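Epimerase (Methylomonas sp. DH-1, PDB 7CJ7) epimerises ketoses at C3 with the help of manganese, working fastest on L-ribulose and also on D-ribulose, D-allulose and D-fructose. Local coordinates at residues 14-19 and 35-40; 110-115 and 133-138; 150-155 and 244-249; 156-161 and 215-220. One frame throughout, in Å; residues are numbered along the deposited sequence.

Contact 1 (14-19 and 35-40); sequences LVWSGD and AGYDYI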
loop_
_atom_site.group_PDB
_atom_site.type_symbol
_atom_site.label_atom_id
_atom_site.label_comp_id
_atom_site.label_asym_id
_atom_site.label_seq_id
_atom_site.Cartn_x
_atom_site.Cartn_y
_atom_site.Cartn_z
ATOM N N LEU A 14 -14.352 13.615 -2.484
ATOM C CA LEU A 14 -14.743 12.200 -2.742
ATOM C C LEU A 14 -15.463 11.602 -1.530
ATOM O O LEU A 14 -15.906 10.431 -1.613
ATOM C CB LEU A 14 -13.496 11.383 -3.079
ATOM C CG LEU A 14 -13.304 11.067 -4.561
ATOM C CD1 LEU A 14 -14.288 9.996 -5.012
ATOM C CD2 LEU A 14 -13.440 12.323 -5.405
ATOM N N VAL A 15 -15.540 12.345 -0.430
ATOM C CA VAL A 15 -16.385 11.940 0.725
ATOM C C VAL A 15 -17.850 12.043 0.290
ATOM O O VAL A 15 -18.660 11.256 0.807
ATOM C CB VAL A 15 -16.071 12.774 1.975
ATOM C CG1 VAL A 15 -17.147 12.624 3.034
ATOM C CG2 VAL A 15 -14.712 12.398 2.541
ATOM N N TRP A 16 -18.151 12.917 -0.677
ATOM C CA TRP A 16 -19.544 13.270 -1.053
ATOM C C TRP A 16 -19.852 12.967 -2.522
ATOM O O TRP A 16 -20.981 12.528 -2.783
ATOM C CB TRP A 16 -19.843 14.733 -0.729
ATOM C CG TRP A 16 -19.869 15.043 0.735
ATOM C CD1 TRP A 16 -20.906 14.857 1.605
ATOM C CD2 TRP A 16 -18.812 15.654 1.491
ATOM N NE1 TRP A 16 -20.558 15.300 2.854
ATOM C CE2 TRP A 16 -19.282 15.799 2.813
ATOM C CE3 TRP A 16 -17.526 16.106 1.176
ATOM C CZ2 TRP A 16 -18.493 16.346 3.822
ATOM C CZ3 TRP A 16 -16.753 16.650 2.176
ATOM C CH2 TRP A 16 -17.236 16.774 3.474
ATOM N N SER A 17 -18.939 13.263 -3.447
ATOM C CA SER A 17 -19.205 13.249 -4.910
ATOM C C SER A 17 -18.029 12.644 -5.679
ATOM O O SER A 17 -16.896 13.024 -5.403
ATOM C CB SER A 17 -19.504 14.632 -5.426
ATOM O OG SER A 17 -20.687 15.142 -4.839
ATOM N N GLY A 18 -18.323 11.779 -6.649
ATOM C CA GLY A 18 -17.316 11.161 -7.533
ATOM C C GLY A 18 -17.013 12.013 -8.754
ATOM O O GLY A 18 -16.021 11.727 -9.444
ATOM N N ASP A 19 -17.839 13.020 -9.027
ATOM C CA ASP A 19 -17.670 13.941 -10.178
ATOM C C ASP A 19 -17.863 15.365 -9.665
ATOM O O ASP A 19 -18.465 15.537 -8.586
ATOM C CB ASP A 19 -18.656 13.630 -11.305
ATOM C CG ASP A 19 -20.096 13.953 -10.951
ATOM O OD1 ASP A 19 -20.309 14.761 -10.020
ATOM O OD2 ASP A 19 -20.996 13.392 -11.609
ATOM N N ALA A 35 -21.594 19.486 7.735
ATOM C CA ALA A 35 -20.742 18.778 8.718
ATOM C C ALA A 35 -19.933 19.766 9.575
ATOM O O ALA A 35 -19.425 19.344 10.611
ATOM C CB ALA A 35 -19.837 17.821 7.990
ATOM N N GLY A 36 -19.774 21.017 9.139
ATOM C CA GLY A 36 -19.098 22.078 9.915
ATOM C C GLY A 36 -17.643 22.256 9.503
ATOM O O GLY A 36 -16.874 22.853 10.271
ATOM N N TYR A 37 -17.258 21.767 8.326
ATOM C CA TYR A 37 -15.898 21.993 7.775
ATOM C C TYR A 37 -15.736 23.472 7.389
ATOM O O TYR A 37 -16.738 24.159 7.084
ATOM C CB TYR A 37 -15.617 21.061 6.597
ATOM C CG TYR A 37 -15.418 19.623 6.997
ATOM C CD1 TYR A 37 -14.178 19.148 7.391
ATOM C CD2 TYR A 37 -16.482 18.741 7.025
ATOM C CE1 TYR A 37 -14.000 17.832 7.775
ATOM C CE2 TYR A 37 -16.317 17.415 7.388
ATOM C CZ TYR A 37 -15.071 16.959 7.777
ATOM O OH TYR A 37 -14.886 15.656 8.146
ATOM N N ASP A 38 -14.489 23.952 7.429
ATOM C CA ASP A 38 -14.089 25.314 6.998
ATOM C C ASP A 38 -13.916 25.361 5.475
ATOM O O ASP A 38 -14.190 26.417 4.877
ATOM C CB ASP A 38 -12.791 25.742 7.680
ATOM C CG ASP A 38 -12.898 25.757 9.188
ATOM O OD1 ASP A 38 -13.832 26.406 9.690
ATOM O OD2 ASP A 38 -12.057 25.117 9.845
ATOM N N TYR A 39 -13.450 24.276 4.862
ATOM C CA TYR A 39 -13.189 24.257 3.402
ATOM C C TYR A 39 -13.492 22.876 2.837
ATOM O O TYR A 39 -13.590 21.889 3.587
ATOM C CB TYR A 39 -11.752 24.693 3.088
ATOM C CG TYR A 39 -10.673 23.733 3.520
ATOM C CD1 TYR A 39 -10.228 22.728 2.685
ATOM C CD2 TYR A 39 -10.108 23.810 4.778
ATOM C CE1 TYR A 39 -9.232 21.847 3.072
ATOM C CE2 TYR A 39 -9.126 22.923 5.188
ATOM C CZ TYR A 39 -8.699 21.921 4.343
ATOM O OH TYR A 39 -7.741 21.035 4.751
ATOM N N ILE A 40 -13.657 22.836 1.525
ATOM C CA ILE A 40 -13.695 21.570 0.741
ATOM C C ILE A 40 -12.411 21.505 -0.084
ATOM O O ILE A 40 -11.957 22.550 -0.582
ATOM C CB ILE A 40 -14.953 21.506 -0.136
ATOM C CG1 ILE A 40 -14.990 20.190 -0.916
ATOM C CG2 ILE A 40 -15.027 22.715 -1.053
ATOM C CD1 ILE A 40 -16.358 19.662 -1.153
#
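Trp16 and Tyr37 both set CG opposite their own carbonyl carbon (chi1 -67° and -72°), and these two torsions bring the rings together beside the first two strands of the TIM barrel. The six-membered ring of Trp16 presents its edge to the face of Tyr37 in an offset T-shaped pair, with centroids 6.0 Å apart and planes at 85°. Trp16 CH2 leads, sitting 4.1 Å from Tyr37 CE2. Farther back along the indole, Ile40 CD1 touches Trp16 CE3 at 4.4 Å, while Val15 CG1 lies over the middle of the same ring. Gly36 closes helix 22-35 in a Schellman motif just before Tyr37, and strand 39-43 follows. The contact therefore joins the loop after strand 8-12 to the turn that leads into the second strand. Helix 271-285 covers it: Trp16 packs on Ala275, whose carbonyl also receives the hydroxyl of Tyr37. No hydrogen bond crosses between the segments, so what holds them together is apolar and aromatic contact, with the tyrosine's polar end satisfied from the last helix.

Contact 2 (110-115 and 133-138); sequences GVIYCA and AAMQRL. With SOL (L-sorbose), chain C.
Ile112 and Tyr113 meet Met135 and Leu138 inside a beta-alpha-beta unit of the TIM barrel, where the chain of strand 107-112 and the corner it turns pack against helix 125-143. The tight part is centred on the methionine. Bent at both chi2 and chi3, Met135 lays SD 3.8 Å from Tyr113 CB and 4.0 Å from Ile112 CG1. One turn on, Leu138 CD2 reaches Ile112 CD1 at 4.0 Å, the two side chains crossing at about a right angle. Tyr113 offers the helix little more than its CB: with CG held between backbone N and carbonyl carbon (chi1 54°), the ring swings away and its hydroxyl bonds to Glu152 O. The other side of the helix is looser, with Arg137 exposed, Gln136 partly so, and the arginine paired with Asp90. On the strand's far side Gly110 and Val111 line the sugar pocket, Val111 CG2 lying 3.6 Å from L-sorbose O4. Ile112 O is buried here without a polar partner, its nearest neighbour across the contact being the methyl CE of Met135 at 3.3 Å.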
loop_
_atom_site.group_PDB
_atom_site.type_symbol
_atom_site.label_atom_id
_atom_site.label_comp_id
_atom_site.label_asym_id
_atom_site.label_seq_id
_atom_site.Cartn_x
_atom_site.Cartn_y
_atom_site.Cartn_z
ATOM N N GLY A 110 -1.230 17.587 -2.981
ATOM C CA GLY A 110 -1.364 16.247 -3.562
ATOM C C GLY A 110 -0.135 15.832 -4.355
ATOM O O GLY A 110 0.971 16.367 -4.131
ATOM N N VAL A 111 -0.323 14.861 -5.238
ATOM C CA VAL A 111 0.782 14.246 -6.011
ATOM C C VAL A 111 0.964 15.072 -7.283
ATOM O O VAL A 111 0.561 14.625 -8.375
ATOM C CB VAL A 111 0.507 12.753 -6.255
ATOM C CG1 VAL A 111 1.651 12.098 -7.017
ATOM C CG2 VAL A 111 0.275 12.041 -4.930
ATOM N N ILE A 112 1.549 16.257 -7.121
ATOM C CA ILE A 112 1.677 17.271 -8.205
ATOM C C ILE A 112 3.041 17.134 -8.882
ATOM O O ILE A 112 3.275 17.860 -9.846
ATOM C CB ILE A 112 1.450 18.689 -7.649
ATOM C CG1 ILE A 112 2.347 18.985 -6.445
ATOM C CG2 ILE A 112 -0.016 18.910 -7.314
ATOM C CD1 ILE A 112 2.260 20.414 -5.959
ATOM N N TYR A 113 3.904 16.242 -8.388
ATOM C CA TYR A 113 5.331 16.161 -8.783
ATOM C C TYR A 113 5.595 14.894 -9.613
ATOM O O TYR A 113 6.741 14.686 -10.035
ATOM C CB TYR A 113 6.212 16.187 -7.531
ATOM C CG TYR A 113 5.830 15.131 -6.535
ATOM C CD1 TYR A 113 6.350 13.852 -6.631
ATOM C CD2 TYR A 113 4.914 15.390 -5.526
ATOM C CE1 TYR A 113 5.989 12.855 -5.739
ATOM C CE2 TYR A 113 4.555 14.408 -4.617
ATOM C CZ TYR A 113 5.083 13.133 -4.733
ATOM O OH TYR A 113 4.731 12.149 -3.854
ATOM N N CYS A 114 4.571 14.088 -9.869
ATOM C CA CYS A 114 4.696 12.846 -10.674
ATOM C C CYS A 114 3.313 12.296 -11.036
ATOM O O CYS A 114 2.297 12.855 -10.569
ATOM C CB CYS A 114 5.474 11.785 -9.913
ATOM S SG CYS A 114 4.558 11.106 -8.513
ATOM N N ALA A 115 3.277 11.233 -11.838
ATOM C CA ALA A 115 2.034 10.480 -12.115
ATOM C C ALA A 115 1.614 9.753 -10.833
ATOM O O ALA A 115 2.455 9.065 -10.212
ATOM C CB ALA A 115 2.234 9.529 -13.269
ATOM N N ALA A 133 12.782 20.265 -11.107
ATOM C CA ALA A 133 12.735 21.427 -12.020
ATOM C C ALA A 133 11.272 21.833 -12.229
ATOM O O ALA A 133 10.976 23.040 -12.199
ATOM C CB ALA A 133 13.416 21.100 -13.325
ATOM N N ALA A 134 10.392 20.851 -12.440
ATOM C CA ALA A 134 8.948 21.093 -12.663
ATOM C C ALA A 134 8.367 21.800 -11.441
ATOM O O ALA A 134 7.516 22.697 -11.610
ATOM C CB ALA A 134 8.223 19.800 -12.939
ATOM N N MET A 135 8.787 21.408 -10.235
ATOM C CA MET A 135 8.200 21.998 -9.008
ATOM C C MET A 135 8.755 23.414 -8.811
ATOM O O MET A 135 8.032 24.262 -8.252
ATOM C CB MET A 135 8.443 21.121 -7.780
ATOM C CG MET A 135 7.679 19.804 -7.842
ATOM S SD MET A 135 5.880 19.982 -8.045
ATOM C CE MET A 135 5.725 20.029 -9.831
ATOM N N GLN A 136 9.971 23.689 -9.281
ATOM C CA GLN A 136 10.489 25.074 -9.295
ATOM C C GLN A 136 9.627 25.931 -10.219
ATOM O O GLN A 136 9.254 27.037 -9.803
ATOM C CB GLN A 136 11.954 25.104 -9.706
ATOM C CG GLN A 136 12.849 24.451 -8.672
ATOM C CD GLN A 136 14.272 24.326 -9.148
ATOM O OE1 GLN A 136 14.535 24.200 -10.341
ATOM N NE2 GLN A 136 15.199 24.346 -8.207
ATOM N N ARG A 137 9.355 25.465 -11.435
ATOM C CA ARG A 137 8.570 26.255 -12.419
ATOM C C ARG A 137 7.156 26.484 -11.858
ATOM O O ARG A 137 6.644 27.620 -11.965
ATOM C CB ARG A 137 8.556 25.565 -13.787
ATOM C CG ARG A 137 9.928 25.439 -14.434
ATOM C CD ARG A 137 9.835 25.031 -15.895
ATOM N NE ARG A 137 9.223 23.723 -16.086
ATOM C CZ ARG A 137 9.870 22.567 -16.021
ATOM N NH1 ARG A 137 11.157 22.539 -15.745
ATOM N NH2 ARG A 137 9.228 21.429 -16.217
ATOM N N LEU A 138 6.544 25.452 -11.274
ATOM C CA LEU A 138 5.173 25.556 -10.718
ATOM C C LEU A 138 5.188 26.514 -9.522
ATOM O O LEU A 138 4.319 27.376 -9.456
ATOM C CB LEU A 138 4.668 24.182 -10.293
ATOM C CG LEU A 138 3.335 24.204 -9.545
ATOM C CD1 LEU A 138 2.248 24.854 -10.388
ATOM C CD2 LEU A 138 2.931 22.803 -9.126
HETATM C C1 SOL C . -3.822 9.690 -2.809
HETATM O O1 SOL C . -3.617 8.435 -2.204
HETATM C C2 SOL C . -4.056 10.764 -1.796
HETATM O O2 SOL C . -3.686 10.620 -0.643
HETATM C C3 SOL C . -4.812 12.013 -2.227
HETATM O O3 SOL C . -4.573 13.079 -1.336
HETATM C C4 SOL C . -4.452 12.418 -3.652
HETATM O O4 SOL C . -3.057 12.720 -3.721
HETATM C C5 SOL C . -5.233 13.631 -4.161
HETATM O O5 SOL C . -4.701 14.042 -5.420
HETATM C C6 SOL C . -6.717 13.373 -4.320
HETATM O O6 SOL C . -7.389 14.559 -4.753
#

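Contact 3 (150-155 and 244-249); sequences DLEVVN and TFESFS. With MN (manganese (II) ion), chain D; SOL (L-sorbose), chain C.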
loop_
_atom_site.group_PDB
_atom_site.type_symbol
_atom_site.label_atom_id
_atom_site.label_comp_id
_atom_site.label_asym_id
_atom_site.label_seq_id
_atom_site.Cartn_x
_atom_site.Cartn_y
_atom_site.Cartn_z
ATOM N N ASP A 150 2.029 22.238 -1.981
ATOM C CA ASP A 150 2.332 21.260 -0.914
ATOM C C ASP A 150 2.457 19.894 -1.589
ATOM O O ASP A 150 1.463 19.413 -2.171
ATOM C CB ASP A 150 1.263 21.312 0.175
ATOM C CG ASP A 150 0.846 22.726 0.539
ATOM O OD1 ASP A 150 1.539 23.350 1.380
ATOM O OD2 ASP A 150 -0.164 23.203 -0.040
ATOM N N LEU A 151 3.647 19.310 -1.529
ATOM C CA LEU A 151 3.985 18.053 -2.232
ATOM C C LEU A 151 3.654 16.884 -1.305
ATOM O O LEU A 151 4.299 16.743 -0.240
ATOM C CB LEU A 151 5.467 18.096 -2.605
ATOM C CG LEU A 151 5.840 19.038 -3.753
ATOM C CD1 LEU A 151 5.602 20.502 -3.423
ATOM C CD2 LEU A 151 7.286 18.830 -4.135
ATOM N N GLU A 152 2.638 16.108 -1.671
ATOM C CA GLU A 152 2.127 15.015 -0.820
ATOM C C GLU A 152 3.033 13.789 -0.967
ATOM O O GLU A 152 3.114 13.216 -2.064
ATOM C CB GLU A 152 0.692 14.659 -1.179
ATOM C CG GLU A 152 0.058 13.774 -0.137
ATOM C CD GLU A 152 -1.381 13.418 -0.455
ATOM O OE1 GLU A 152 -1.858 13.757 -1.580
ATOM O OE2 GLU A 152 -2.018 12.825 0.416
ATOM N N VAL A 153 3.649 13.388 0.134
ATOM C CA VAL A 153 4.395 12.105 0.254
ATOM C C VAL A 153 3.370 10.975 0.230
ATOM O O VAL A 153 2.447 10.983 1.055
ATOM C CB VAL A 153 5.225 12.098 1.546
ATOM C CG1 VAL A 153 5.928 10.766 1.734
ATOM C CG2 VAL A 153 6.201 13.264 1.555
ATOM N N VAL A 154 3.495 10.042 -0.699
ATOM C CA VAL A 154 2.520 8.925 -0.766
ATOM C C VAL A 154 3.299 7.617 -0.800
ATOM O O VAL A 154 4.536 7.635 -0.959
ATOM C CB VAL A 154 1.562 9.058 -1.961
ATOM C CG1 VAL A 154 0.666 10.279 -1.825
ATOM C CG2 VAL A 154 2.324 9.073 -3.277
ATOM N N ASN A 155 2.587 6.515 -0.642
ATOM C CA ASN A 155 3.225 5.193 -0.457
ATOM C C ASN A 155 3.825 4.725 -1.789
ATOM O O ASN A 155 3.545 5.316 -2.863
ATOM C CB ASN A 155 2.240 4.203 0.175
ATOM C CG ASN A 155 1.142 3.779 -0.766
ATOM O OD1 ASN A 155 1.429 3.167 -1.786
ATOM N ND2 ASN A 155 -0.108 4.096 -0.436
ATOM N N THR A 244 -7.201 18.088 6.172
ATOM C CA THR A 244 -8.317 17.536 5.361
ATOM C C THR A 244 -8.581 16.088 5.761
ATOM O O THR A 244 -7.632 15.282 5.759
ATOM C CB THR A 244 -8.024 17.528 3.857
ATOM O OG1 THR A 244 -7.622 18.816 3.409
ATOM C CG2 THR A 244 -9.216 17.083 3.043
ATOM N N PHE A 245 -9.832 15.773 6.080
ATOM C CA PHE A 245 -10.297 14.375 6.202
ATOM C C PHE A 245 -10.422 13.807 4.790
ATOM O O PHE A 245 -11.103 14.402 3.925
ATOM C CB PHE A 245 -11.615 14.288 6.967
ATOM C CG PHE A 245 -12.254 12.926 6.877
ATOM C CD1 PHE A 245 -11.558 11.788 7.253
ATOM C CD2 PHE A 245 -13.540 12.779 6.395
ATOM C CE1 PHE A 245 -12.139 10.530 7.148
ATOM C CE2 PHE A 245 -14.122 11.526 6.299
ATOM C CZ PHE A 245 -13.428 10.407 6.685
ATOM N N GLU A 246 -9.782 12.663 4.578
ATOM C CA GLU A 246 -9.764 11.964 3.281
ATOM C C GLU A 246 -10.224 10.522 3.497
ATOM O O GLU A 246 -9.726 9.853 4.427
ATOM C CB GLU A 246 -8.370 12.032 2.669
ATOM C CG GLU A 246 -8.303 11.433 1.288
ATOM C CD GLU A 246 -7.052 11.843 0.535
ATOM O OE1 GLU A 246 -7.172 12.454 -0.551
ATOM O OE2 GLU A 246 -5.968 11.559 1.045
ATOM N N SER A 247 -11.143 10.059 2.659
ATOM C CA SER A 247 -11.745 8.714 2.801
ATOM C C SER A 247 -12.302 8.262 1.457
ATOM O O SER A 247 -12.904 9.080 0.748
ATOM C CB SER A 247 -12.818 8.727 3.865
ATOM O OG SER A 247 -13.330 7.431 4.085
ATOM N N PHE A 248 -12.133 6.988 1.135
ATOM C CA PHE A 248 -12.627 6.424 -0.139
ATOM C C PHE A 248 -13.406 5.146 0.147
ATOM O O PHE A 248 -12.940 4.288 0.930
ATOM C CB PHE A 248 -11.471 6.193 -1.108
ATOM C CG PHE A 248 -10.675 7.430 -1.422
ATOM C CD1 PHE A 248 -11.102 8.325 -2.386
ATOM C CD2 PHE A 248 -9.497 7.700 -0.745
ATOM C CE1 PHE A 248 -10.370 9.472 -2.656
ATOM C CE2 PHE A 248 -8.773 8.844 -1.018
ATOM C CZ PHE A 248 -9.208 9.726 -1.974
ATOM N N SER A 249 -14.570 5.044 -0.493
ATOM C CA SER A 249 -15.442 3.847 -0.464
ATOM C C SER A 249 -15.927 3.578 -1.886
ATOM O O SER A 249 -16.081 4.553 -2.640
ATOM C CB SER A 249 -16.598 4.050 0.481
ATOM O OG SER A 249 -17.458 2.923 0.447
HETATM MN MN MN D . -3.989 12.243 0.701
HETATM C C1 SOL C . -3.822 9.690 -2.809
HETATM O O1 SOL C . -3.617 8.435 -2.204
HETATM C C2 SOL C . -4.056 10.764 -1.796
HETATM O O2 SOL C . -3.686 10.620 -0.643
HETATM C C3 SOL C . -4.812 12.013 -2.227
HETATM O O3 SOL C . -4.573 13.079 -1.336
HETATM C C4 SOL C . -4.452 12.418 -3.652
HETATM O O4 SOL C . -3.057 12.720 -3.721
HETATM C C5 SOL C . -5.233 13.631 -4.161
HETATM O O5 SOL C . -4.701 14.042 -5.420
HETATM C C6 SOL C . -6.717 13.373 -4.320
HETATM O O6 SOL C . -7.389 14.559 -4.753
#
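Glu152 and Glu246, carried by strands 148-152 and 242-245 and what follows them, face each other across the mouth of the barrel with their CA atoms 12.9 Å apart, so only long side chains can bridge the gap. Both do so nearly straight: each CG lies opposite its backbone N (chi1 -167° and -175°) and each chain runs on extended. A manganese ion sits between the carboxylates, 2.1 Å from Glu152 OE2 and 2.1 Å from Glu246 OE2. The angle between these two bonds is 177°, which makes them trans ligands. L-sorbose chelates the same ion through O2 and O3, at 2.1 Å and 2.3 Å from the metal, and Asp185 and His211 complete the site. The second oxygens turn to the sugar. Glu152 OE1 accepts a hydrogen bond of 2.7 Å from sorbose O4, while Glu246 OE1 comes to 2.9 Å from sorbose C3. As in related epimerases, both glutamates probably act as proton donor or acceptor. Flanking the carbon that is epimerised, they are placed consistently with proton exchange at C3. The manganese on O2 and O3 would probably polarise the ketose there, and probably also offsets the like charges of the two carboxylates.

Contact 4 (156-161 and 215-220); sequences RYETNI and SHRGYL. With SOL (L-sorbose), chain C.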
loop_
_atom_site.group_PDB
_atom_site.type_symbol
_atom_site.label_atom_id
_atom_site.label_comp_id
_atom_site.label_asym_id
_atom_site.label_seq_id
_atom_site.Cartn_x
_atom_site.Cartn_y
_atom_site.Cartn_z
ATOM N N ARG A 156 4.610 3.663 -1.706
ATOM C CA ARG A 156 5.385 3.050 -2.812
ATOM C C ARG A 156 4.467 2.681 -3.987
ATOM O O ARG A 156 4.958 2.684 -5.133
ATOM C CB ARG A 156 6.092 1.809 -2.268
ATOM C CG ARG A 156 5.131 0.726 -1.791
ATOM C CD ARG A 156 5.804 -0.364 -0.979
ATOM N NE ARG A 156 6.459 0.168 0.205
ATOM C CZ ARG A 156 7.358 -0.490 0.917
ATOM N NH1 ARG A 156 7.693 -1.718 0.571
ATOM N NH2 ARG A 156 7.924 0.078 1.970
ATOM N N TYR A 157 3.205 2.328 -3.746
ATOM C CA TYR A 157 2.294 1.894 -4.839
ATOM C C TYR A 157 1.738 3.114 -5.595
ATOM O O TYR A 157 1.067 2.902 -6.610
ATOM C CB TYR A 157 1.159 1.011 -4.305
ATOM C CG TYR A 157 1.601 -0.188 -3.504
ATOM C CD1 TYR A 157 2.081 -1.335 -4.114
ATOM C CD2 TYR A 157 1.502 -0.187 -2.123
ATOM C CE1 TYR A 157 2.466 -2.443 -3.376
ATOM C CE2 TYR A 157 1.892 -1.278 -1.366
ATOM C CZ TYR A 157 2.362 -2.419 -1.997
ATOM O OH TYR A 157 2.731 -3.503 -1.259
ATOM N N GLU A 158 1.998 4.343 -5.124
ATOM C CA GLU A 158 1.387 5.578 -5.689
ATOM C C GLU A 158 2.446 6.568 -6.208
ATOM O O GLU A 158 2.061 7.463 -6.975
ATOM C CB GLU A 158 0.449 6.214 -4.663
ATOM C CG GLU A 158 -0.780 5.360 -4.357
ATOM C CD GLU A 158 -1.832 6.063 -3.510
ATOM O OE1 GLU A 158 -1.844 7.310 -3.520
ATOM O OE2 GLU A 158 -2.612 5.371 -2.811
ATOM N N THR A 159 3.718 6.426 -5.818
ATOM C CA THR A 159 4.863 7.174 -6.411
ATOM C C THR A 159 6.159 6.406 -6.191
ATOM O O THR A 159 6.263 5.657 -5.196
ATOM C CB THR A 159 5.064 8.583 -5.833
ATOM O OG1 THR A 159 6.067 9.233 -6.614
ATOM C CG2 THR A 159 5.534 8.601 -4.399
ATOM N N ASN A 160 7.126 6.625 -7.070
ATOM C CA ASN A 160 8.492 6.080 -6.898
ATOM C C ASN A 160 9.465 7.218 -6.563
ATOM O O ASN A 160 10.657 6.935 -6.489
ATOM C CB ASN A 160 8.896 5.241 -8.112
ATOM C CG ASN A 160 9.026 6.036 -9.392
ATOM O OD1 ASN A 160 8.816 7.243 -9.401
ATOM N ND2 ASN A 160 9.356 5.357 -10.480
ATOM N N ILE A 161 8.979 8.441 -6.310
ATOM C CA ILE A 161 9.855 9.642 -6.145
ATOM C C ILE A 161 10.140 9.889 -4.662
ATOM O O ILE A 161 11.315 10.112 -4.321
ATOM C CB ILE A 161 9.243 10.888 -6.817
ATOM C CG1 ILE A 161 9.198 10.735 -8.336
ATOM C CG2 ILE A 161 9.986 12.145 -6.409
ATOM C CD1 ILE A 161 10.565 10.685 -8.985
ATOM N N SER A 215 -6.063 3.770 8.272
ATOM C CA SER A 215 -5.171 2.781 7.617
ATOM C C SER A 215 -5.843 2.178 6.382
ATOM O O SER A 215 -5.126 1.890 5.408
ATOM C CB SER A 215 -4.745 1.721 8.600
ATOM O OG SER A 215 -5.870 1.138 9.255
ATOM N N HIS A 216 -7.159 1.956 6.421
ATOM C CA HIS A 216 -7.930 1.354 5.302
ATOM C C HIS A 216 -8.731 2.422 4.540
ATOM O O HIS A 216 -9.497 2.035 3.632
ATOM C CB HIS A 216 -8.835 0.240 5.833
ATOM C CG HIS A 216 -9.612 0.619 7.044
ATOM N ND1 HIS A 216 -10.238 1.842 7.162
ATOM C CD2 HIS A 216 -9.889 -0.067 8.176
ATOM C CE1 HIS A 216 -10.866 1.897 8.319
ATOM N NE2 HIS A 216 -10.672 0.736 8.959
ATOM N N ARG A 217 -8.580 3.693 4.920
ATOM C CA ARG A 217 -9.191 4.894 4.276
ATOM C C ARG A 217 -10.696 4.969 4.575
ATOM O O ARG A 217 -11.403 5.708 3.852
ATOM C CB ARG A 217 -8.942 4.919 2.763
ATOM C CG ARG A 217 -7.529 4.533 2.340
ATOM C CD ARG A 217 -7.095 5.115 0.991
ATOM N NE ARG A 217 -6.568 6.473 1.113
ATOM C CZ ARG A 217 -5.811 7.080 0.209
ATOM N NH1 ARG A 217 -5.499 6.481 -0.926
ATOM N NH2 ARG A 217 -5.362 8.294 0.446
ATOM N N GLY A 218 -11.162 4.288 5.626
ATOM C CA GLY A 218 -12.569 4.333 6.079
ATOM C C GLY A 218 -12.772 5.234 7.289
ATOM O O GLY A 218 -12.076 6.259 7.405
ATOM N N TYR A 219 -13.717 4.874 8.164
ATOM C CA TYR A 219 -14.028 5.624 9.407
ATOM C C TYR A 219 -12.752 5.811 10.242
ATOM O O TYR A 219 -12.006 4.844 10.480
ATOM C CB TYR A 219 -15.100 4.895 10.221
ATOM C CG TYR A 219 -16.515 5.209 9.814
ATOM C CD1 TYR A 219 -17.163 4.453 8.849
ATOM C CD2 TYR A 219 -17.228 6.226 10.433
ATOM C CE1 TYR A 219 -18.470 4.728 8.477
ATOM C CE2 TYR A 219 -18.535 6.504 10.079
ATOM C CZ TYR A 219 -19.159 5.760 9.093
ATOM O OH TYR A 219 -20.446 6.059 8.728
ATOM N N LEU A 220 -12.510 7.025 10.729
ATOM C CA LEU A 220 -11.367 7.274 11.639
ATOM C C LEU A 220 -11.609 6.494 12.937
ATOM O O LEU A 220 -12.742 6.526 13.472
ATOM C CB LEU A 220 -11.198 8.776 11.896
ATOM C CG LEU A 220 -10.984 9.665 10.664
ATOM C CD1 LEU A 220 -10.670 11.101 11.071
ATOM C CD2 LEU A 220 -9.894 9.117 9.757
HETATM C C1 SOL C . -3.822 9.690 -2.809
HETATM O O1 SOL C . -3.617 8.435 -2.204
HETATM C C2 SOL C . -4.056 10.764 -1.796
HETATM O O2 SOL C . -3.686 10.620 -0.643
HETATM C C3 SOL C . -4.812 12.013 -2.227
HETATM O O3 SOL C . -4.573 13.079 -1.336
HETATM C C4 SOL C . -4.452 12.418 -3.652
HETATM O O4 SOL C . -3.057 12.720 -3.721
HETATM C C5 SOL C . -5.233 13.631 -4.161
HETATM O O5 SOL C . -4.701 14.042 -5.420
HETATM C C6 SOL C . -6.717 13.373 -4.320
HETATM O O6 SOL C . -7.389 14.559 -4.753
#
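O1 of L-sorbose is gripped by Glu158 and Arg217, which reach it from opposite directions out of two loops of the TIM barrel, those following strands 148-152 and 207-212. Sorbose O1 donates to Glu158 OE1 over a very short 2.5 Å. Arg217 answers as donor: NH1 reaches O1 at 3.0 Å, and NH2 reaches it at 3.2 Å, with O1 lying at the guanidinium edge, near its plane. Arg217 NH2 is shared, bonding also to sorbose O2, a manganese ligand, at 3.1 Å. A bend at chi3 (85°) turns the arginine's head to the sugar, and Tyr187 adds a cation-pi contact. The arrangement binds the C1 end of the ketose, and both residues are known to bind D-allulose and D-fructose too. The dimer takes part, because Tyr157 of the second subunit hydrogen-bonds Glu158 OE2 and so probably helps to position the carboxylate. That same oxygen makes a long salt bridge to the arginine, Glu158 OE2 to Arg217 NH1 at 3.6 Å, with the carboxylate and guanidinium planes 32° apart.

In the fold
Contacts 3 and 4 form the heart of the active site, their centres only 7 Å apart: one holds the metal and the C3 region of the sugar, the other its O1 end. Ser247 OG and Phe248 N both bond to Arg217 O, which ties the two together. Contact 2 backs them from the barrel wall, about 16 Å from contact 3 between centres; Gly110 O pairs with Glu152 N on the neighbouring strand at 3.0 Å. Contact 1 lies on the opposite side of the chain's centre from contact 2, their centres 25 Å apart, yet meets contact 3 where Tyr37 and Val15 pack on Phe245. The side chain of Ile40 in contact 1 is still about 10 Å from L-sorbose.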